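Long-range contact in glutathione S-transferase domain (Burkholderia graminis, PDB 4MF5), which probably transfers glutathione to electrophilic substrates and binds glutathione: residues I148-F161 with W211-V225. Numbering follows the deposited sequence.
Sequences IGPMFGQLGFFHKF and WVRNLIGFYEAGELV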
loop_
_atom_site.group_PDB
_atom_site.type_symbol
_atom_site.label_atom_id
_atom_site.label_comp_id
_atom_site.label_asym_id
_atom_site.label_seq_id
_atom_site.Cartn_x
_atom_site.Cartn_y
_atom_site.Cartn_z
ATOM N N ILE A 148 2.447 -7.039 4.468
ATOM C CA ILE A 148 3.596 -7.892 4.238
ATOM C C ILE A 148 4.926 -7.130 4.245
ATOM O O ILE A 148 5.849 -7.452 5.000
ATOM C CB ILE A 148 3.440 -8.655 2.913
ATOM C CG1 ILE A 148 2.226 -9.595 2.914
ATOM C CG2 ILE A 148 4.744 -9.372 2.528
ATOM C CD1 ILE A 148 2.411 -10.834 3.750
ATOM N N GLY A 149 5.055 -6.131 3.376
ATOM C CA GLY A 149 6.340 -5.447 3.267
ATOM C C GLY A 149 6.760 -4.764 4.554
ATOM O O GLY A 149 7.877 -4.961 5.049
ATOM N N PRO A 150 5.879 -3.943 5.121
ATOM C CA PRO A 150 6.281 -3.217 6.336
ATOM C C PRO A 150 6.577 -4.149 7.505
ATOM O O PRO A 150 7.570 -3.927 8.215
ATOM C CB PRO A 150 5.096 -2.279 6.574
ATOM C CG PRO A 150 4.532 -2.049 5.204
ATOM C CD PRO A 150 4.626 -3.403 4.551
ATOM N N MET A 151 5.753 -5.170 7.720
ATOM C CA MET A 151 5.920 -6.010 8.902
ATOM C C MET A 151 7.095 -6.981 8.748
ATOM O O MET A 151 7.882 -7.160 9.681
ATOM C CB MET A 151 4.612 -6.725 9.222
ATOM C CG MET A 151 3.491 -5.791 9.606
ATOM S SD MET A 151 3.845 -4.839 11.120
ATOM C CE MET A 151 4.332 -3.241 10.460
ATOM N N PHE A 152 7.224 -7.627 7.581
ATOM C CA PHE A 152 8.390 -8.459 7.357
ATOM C C PHE A 152 9.646 -7.595 7.463
ATOM O O PHE A 152 10.668 -8.029 7.999
ATOM C CB PHE A 152 8.370 -9.149 5.987
ATOM C CG PHE A 152 7.367 -10.285 5.812
ATOM C CD1 PHE A 152 6.369 -10.598 6.730
ATOM C CD2 PHE A 152 7.440 -11.035 4.656
ATOM C CE1 PHE A 152 5.470 -11.627 6.475
ATOM C CE2 PHE A 152 6.538 -12.055 4.393
ATOM C CZ PHE A 152 5.553 -12.349 5.290
ATOM N N GLY A 153 9.599 -6.377 6.946
ATOM C CA GLY A 153 10.731 -5.482 7.026
ATOM C C GLY A 153 11.126 -5.147 8.454
ATOM O O GLY A 153 12.310 -5.071 8.768
ATOM N N GLN A 154 10.158 -4.922 9.331
ATOM C CA GLN A 154 10.480 -4.620 10.720
ATOM C C GLN A 154 11.075 -5.846 11.396
ATOM O O GLN A 154 12.012 -5.737 12.202
ATOM C CB GLN A 154 9.294 -4.097 11.538
ATOM C CG GLN A 154 8.606 -2.857 10.998
ATOM C CD GLN A 154 9.565 -1.899 10.393
ATOM O OE1 GLN A 154 10.377 -1.267 11.101
ATOM N NE2 GLN A 154 9.504 -1.752 9.075
ATOM N N LEU A 155 10.567 -7.042 11.091
ATOM C CA LEU A 155 11.182 -8.256 11.621
ATOM C C LEU A 155 12.618 -8.366 11.145
ATOM O O LEU A 155 13.534 -8.700 11.920
ATOM C CB LEU A 155 10.366 -9.485 11.257
ATOM C CG LEU A 155 10.956 -10.821 11.749
ATOM C CD1 LEU A 155 11.341 -10.755 13.235
ATOM C CD2 LEU A 155 9.986 -11.955 11.491
ATOM N N GLY A 156 12.863 -8.113 9.862
ATOM C CA GLY A 156 14.210 -8.150 9.368
ATOM C C GLY A 156 15.133 -7.216 10.129
ATOM O O GLY A 156 16.282 -7.563 10.460
ATOM N N PHE A 157 14.654 -6.010 10.399
ATOM C CA PHE A 157 15.459 -5.079 11.176
ATOM C C PHE A 157 15.775 -5.653 12.560
ATOM O O PHE A 157 16.932 -5.759 12.935
ATOM C CB PHE A 157 14.801 -3.705 11.321
ATOM C CG PHE A 157 15.621 -2.800 12.181
ATOM C CD1 PHE A 157 16.824 -2.318 11.723
ATOM C CD2 PHE A 157 15.260 -2.534 13.502
ATOM C CE1 PHE A 157 17.636 -1.541 12.523
ATOM C CE2 PHE A 157 16.068 -1.745 14.316
ATOM C CZ PHE A 157 17.255 -1.258 13.822
ATOM N N PHE A 158 14.750 -6.017 13.317
ATOM C CA PHE A 158 14.992 -6.406 14.698
ATOM C C PHE A 158 15.707 -7.737 14.826
ATOM O O PHE A 158 16.408 -7.950 15.811
ATOM C CB PHE A 158 13.718 -6.362 15.527
ATOM C CG PHE A 158 13.264 -4.957 15.803
ATOM C CD1 PHE A 158 13.971 -4.148 16.687
ATOM C CD2 PHE A 158 12.176 -4.408 15.131
ATOM C CE1 PHE A 158 13.587 -2.845 16.912
ATOM C CE2 PHE A 158 11.805 -3.094 15.358
ATOM C CZ PHE A 158 12.497 -2.313 16.252
ATOM N N HIS A 159 15.563 -8.641 13.866
ATOM C CA HIS A 159 16.251 -9.915 13.921
ATOM C C HIS A 159 17.669 -9.830 13.385
ATOM O O HIS A 159 18.604 -10.287 14.048
ATOM C CB HIS A 159 15.475 -10.986 13.171
ATOM C CG HIS A 159 16.138 -12.318 13.178
ATOM N ND1 HIS A 159 16.571 -12.923 14.334
ATOM C CD2 HIS A 159 16.445 -13.161 12.161
ATOM C CE1 HIS A 159 17.096 -14.093 14.027
ATOM N NE2 HIS A 159 17.027 -14.261 12.719
ATOM N N LYS A 160 17.837 -9.293 12.184
ATOM C CA LYS A 160 19.108 -9.319 11.487
ATOM C C LYS A 160 19.993 -8.099 11.714
ATOM O O LYS A 160 21.192 -8.242 11.934
ATOM C CB LYS A 160 18.876 -9.462 9.985
ATOM C CG LYS A 160 20.177 -9.435 9.203
ATOM C CD LYS A 160 20.178 -10.399 8.051
ATOM C CE LYS A 160 21.564 -10.515 7.405
ATOM N NZ LYS A 160 21.660 -11.736 6.542
ATOM N N PHE A 161 19.421 -6.907 11.638
ATOM C CA PHE A 161 20.219 -5.676 11.605
ATOM C C PHE A 161 20.417 -4.989 12.945
ATOM O O PHE A 161 21.465 -4.382 13.167
ATOM C CB PHE A 161 19.622 -4.687 10.609
ATOM C CG PHE A 161 19.743 -5.128 9.190
ATOM C CD1 PHE A 161 20.921 -4.916 8.481
ATOM C CD2 PHE A 161 18.699 -5.789 8.566
ATOM C CE1 PHE A 161 21.041 -5.338 7.173
ATOM C CE2 PHE A 161 18.814 -6.212 7.253
ATOM C CZ PHE A 161 19.986 -5.985 6.557
ATOM N N TRP A 211 9.019 -10.814 -0.973
ATOM C CA TRP A 211 9.081 -10.572 0.463
ATOM C C TRP A 211 9.117 -11.867 1.267
ATOM O O TRP A 211 9.829 -11.954 2.254
ATOM C CB TRP A 211 7.948 -9.645 0.891
ATOM C CG TRP A 211 8.339 -8.211 0.754
ATOM C CD1 TRP A 211 8.043 -7.345 -0.263
ATOM C CD2 TRP A 211 9.196 -7.512 1.642
ATOM N NE1 TRP A 211 8.640 -6.147 -0.042
ATOM C CE2 TRP A 211 9.352 -6.214 1.126
ATOM C CE3 TRP A 211 9.866 -7.866 2.812
ATOM C CZ2 TRP A 211 10.140 -5.256 1.757
ATOM C CZ3 TRP A 211 10.653 -6.897 3.437
ATOM C CH2 TRP A 211 10.780 -5.624 2.911
ATOM N N VAL A 212 8.337 -12.872 0.864
ATOM C CA VAL A 212 8.436 -14.181 1.500
ATOM C C VAL A 212 9.859 -14.725 1.333
ATOM O O VAL A 212 10.471 -15.219 2.286
ATOM C CB VAL A 212 7.374 -15.157 0.964
ATOM C CG1 VAL A 212 7.518 -16.505 1.657
ATOM C CG2 VAL A 212 5.969 -14.622 1.148
ATOM N N ARG A 213 10.381 -14.621 0.108
ATOM C CA ARG A 213 11.745 -15.057 -0.191
ATOM C C ARG A 213 12.742 -14.378 0.757
ATOM O O ARG A 213 13.599 -15.029 1.363
ATOM C CB ARG A 213 12.081 -14.748 -1.645
ATOM C CG ARG A 213 13.512 -15.033 -2.040
ATOM C CD ARG A 213 13.739 -14.696 -3.504
ATOM N NE ARG A 213 15.117 -14.933 -3.924
ATOM C CZ ARG A 213 16.095 -14.054 -3.824
ATOM N NH1 ARG A 213 15.879 -12.853 -3.307
ATOM N NH2 ARG A 213 17.310 -14.369 -4.247
ATOM N N ASN A 214 12.658 -13.058 0.879
ATOM C CA ASN A 214 13.612 -12.288 1.692
ATOM C C ASN A 214 13.489 -12.645 3.169
ATOM O O ASN A 214 14.491 -12.709 3.886
ATOM C CB ASN A 214 13.297 -10.780 1.470
ATOM C CG ASN A 214 14.374 -9.809 1.890
ATOM O OD1 ASN A 214 15.472 -9.838 1.375
ATOM N ND2 ASN A 214 14.002 -8.838 2.743
ATOM N N LEU A 215 12.254 -12.845 3.634
ATOM C CA LEU A 215 12.012 -13.152 5.026
ATOM C C LEU A 215 12.795 -14.396 5.445
ATOM O O LEU A 215 13.409 -14.435 6.516
ATOM C CB LEU A 215 10.525 -13.348 5.251
ATOM C CG LEU A 215 10.128 -13.688 6.684
ATOM C CD1 LEU A 215 10.340 -12.499 7.586
ATOM C CD2 LEU A 215 8.677 -14.123 6.731
ATOM N N ILE A 216 12.743 -15.436 4.607
ATOM C CA ILE A 216 13.356 -16.733 4.924
ATOM C C ILE A 216 14.754 -16.893 4.324
ATOM O O ILE A 216 15.437 -17.893 4.587
ATOM C CB ILE A 216 12.427 -17.882 4.526
ATOM C CG1 ILE A 216 12.362 -18.080 3.022
ATOM C CG2 ILE A 216 11.058 -17.664 5.161
ATOM C CD1 ILE A 216 11.399 -19.160 2.600
ATOM N N GLY A 217 15.197 -15.937 3.538
ATOM C CA GLY A 217 16.505 -15.942 2.911
ATOM C C GLY A 217 17.387 -14.939 3.611
ATOM O O GLY A 217 17.917 -15.212 4.709
ATOM N N PHE A 218 17.530 -13.767 3.012
ATOM C CA PHE A 218 18.396 -12.701 3.500
ATOM C C PHE A 218 18.170 -12.380 4.969
ATOM O O PHE A 218 19.125 -12.195 5.724
ATOM C CB PHE A 218 18.174 -11.454 2.631
ATOM C CG PHE A 218 19.021 -10.257 2.983
ATOM C CD1 PHE A 218 20.394 -10.297 2.860
ATOM C CD2 PHE A 218 18.419 -9.067 3.382
ATOM C CE1 PHE A 218 21.169 -9.177 3.164
ATOM C CE2 PHE A 218 19.179 -7.954 3.682
ATOM C CZ PHE A 218 20.556 -8.012 3.571
ATOM N N TYR A 219 16.910 -12.299 5.391
ATOM C CA TYR A 219 16.635 -11.912 6.768
ATOM C C TYR A 219 16.847 -13.025 7.775
ATOM O O TYR A 219 16.859 -12.762 8.985
ATOM C CB TYR A 219 15.210 -11.416 6.922
ATOM C CG TYR A 219 14.856 -10.074 6.411
ATOM C CD1 TYR A 219 15.790 -9.130 6.062
ATOM C CD2 TYR A 219 13.508 -9.710 6.389
ATOM C CE1 TYR A 219 15.395 -7.849 5.636
ATOM C CE2 TYR A 219 13.105 -8.461 5.981
ATOM C CZ TYR A 219 14.055 -7.536 5.597
ATOM O OH TYR A 219 13.601 -6.295 5.198
ATOM N N GLU A 220 16.973 -14.262 7.309
ATOM C CA GLU A 220 17.254 -15.393 8.204
ATOM C C GLU A 220 16.181 -15.563 9.283
ATOM O O GLU A 220 16.491 -16.017 10.379
ATOM C CB GLU A 220 18.653 -15.312 8.817
ATOM C CG GLU A 220 19.738 -15.254 7.760
ATOM C CD GLU A 220 21.133 -15.244 8.342
ATOM O OE1 GLU A 220 21.417 -16.065 9.229
ATOM O OE2 GLU A 220 21.946 -14.413 7.905
ATOM N N ALA A 221 14.923 -15.272 8.936
ATOM C CA ALA A 221 13.817 -15.323 9.886
ATOM C C ALA A 221 12.946 -16.560 9.734
ATOM O O ALA A 221 11.896 -16.655 10.364
ATOM C CB ALA A 221 12.979 -14.051 9.821
ATOM N N GLY A 222 13.368 -17.513 8.913
ATOM C CA GLY A 222 12.573 -18.693 8.656
ATOM C C GLY A 222 12.334 -19.609 9.828
ATOM O O GLY A 222 11.323 -20.298 9.890
ATOM N N GLU A 223 13.285 -19.651 10.769
ATOM C CA GLU A 223 13.124 -20.402 11.995
ATOM C C GLU A 223 12.169 -19.674 12.932
ATOM O O GLU A 223 11.289 -20.289 13.536
ATOM C CB GLU A 223 14.480 -20.652 12.649
ATOM C CG GLU A 223 14.396 -21.535 13.887
ATOM C CD GLU A 223 15.721 -21.742 14.592
ATOM O OE1 GLU A 223 15.823 -22.727 15.341
ATOM O OE2 GLU A 223 16.653 -20.926 14.433
ATOM N N LEU A 224 12.316 -18.364 13.052
ATOM C CA LEU A 224 11.412 -17.595 13.916
ATOM C C LEU A 224 9.954 -17.762 13.495
ATOM O O LEU A 224 9.078 -17.911 14.333
ATOM C CB LEU A 224 11.742 -16.114 13.872
ATOM C CG LEU A 224 12.437 -15.261 14.932
ATOM C CD1 LEU A 224 12.990 -16.023 16.108
ATOM C CD2 LEU A 224 13.441 -14.258 14.340
ATOM N N VAL A 225 9.676 -17.723 12.182
ATOM C CA VAL A 225 8.285 -17.808 11.724
ATOM C C VAL A 225 7.843 -19.234 11.461
ATOM O O VAL A 225 6.668 -19.442 11.235
ATOM C CB VAL A 225 8.013 -16.907 10.495
ATOM C CG1 VAL A 225 8.336 -15.462 10.779
ATOM C CG2 VAL A 225 8.749 -17.409 9.245
HETATM O O HOH W 1 14.349 -3.831 7.196
#
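Trp-211 drops its indole as a knob into the hole formed by Ile-148, Gly-149, Phe-152 and Gly-153, joining two nearly parallel helix segments (13° apart) of the all-helical C-terminal domain of the glutathione S-transferase fold. Gly-149 makes the floor flat: its CA lies 3.9 Å from the centroid of the five-membered ring of Trp-211, over the face. The same ring's NE1 is hydrogen-bonded to OD1 of Asn-52, a glutathione-binding residue of the N-terminal domain, so the knob also joins the two domains beside the glutathione site.

One level on, Phe-152 is the bump. Its ring is sandwiched between Ile-148 CG2 of its own helix, toward the rim, and Leu-215 CD2 on the opposite face, 3.8 Å from the ring centroid, while the backbone of Trp-211 meets its edge. Beyond it, Leu-155 CD2 fills a hollow between Leu-215, Ala-221 and Val-225.

The second glycine hollow is at Gly-156, where the CA atoms of the two segments come nearest and the ring of Tyr-219 lies flat on the helix, its centroid 3.4 Å from Gly-156 CA. Asn-214 ND2 sits above the opposite face, and a water links Tyr-219 OH to Gly-153 O.

Farther along, Leu-224 CD2 presses on one face of the His-159 ring, whose NE2 makes a weak bond to Glu-220 O. Lys-160, bent at chi2 (142°), lays CE over one face of the Phe-218 ring, an off-centre cation-pi contact; its NZ donates to Phe-218 O at 2.7 Å and forms a salt bridge with Glu-220 OE2 at 3.0 Å, on the anti side of the carboxylate.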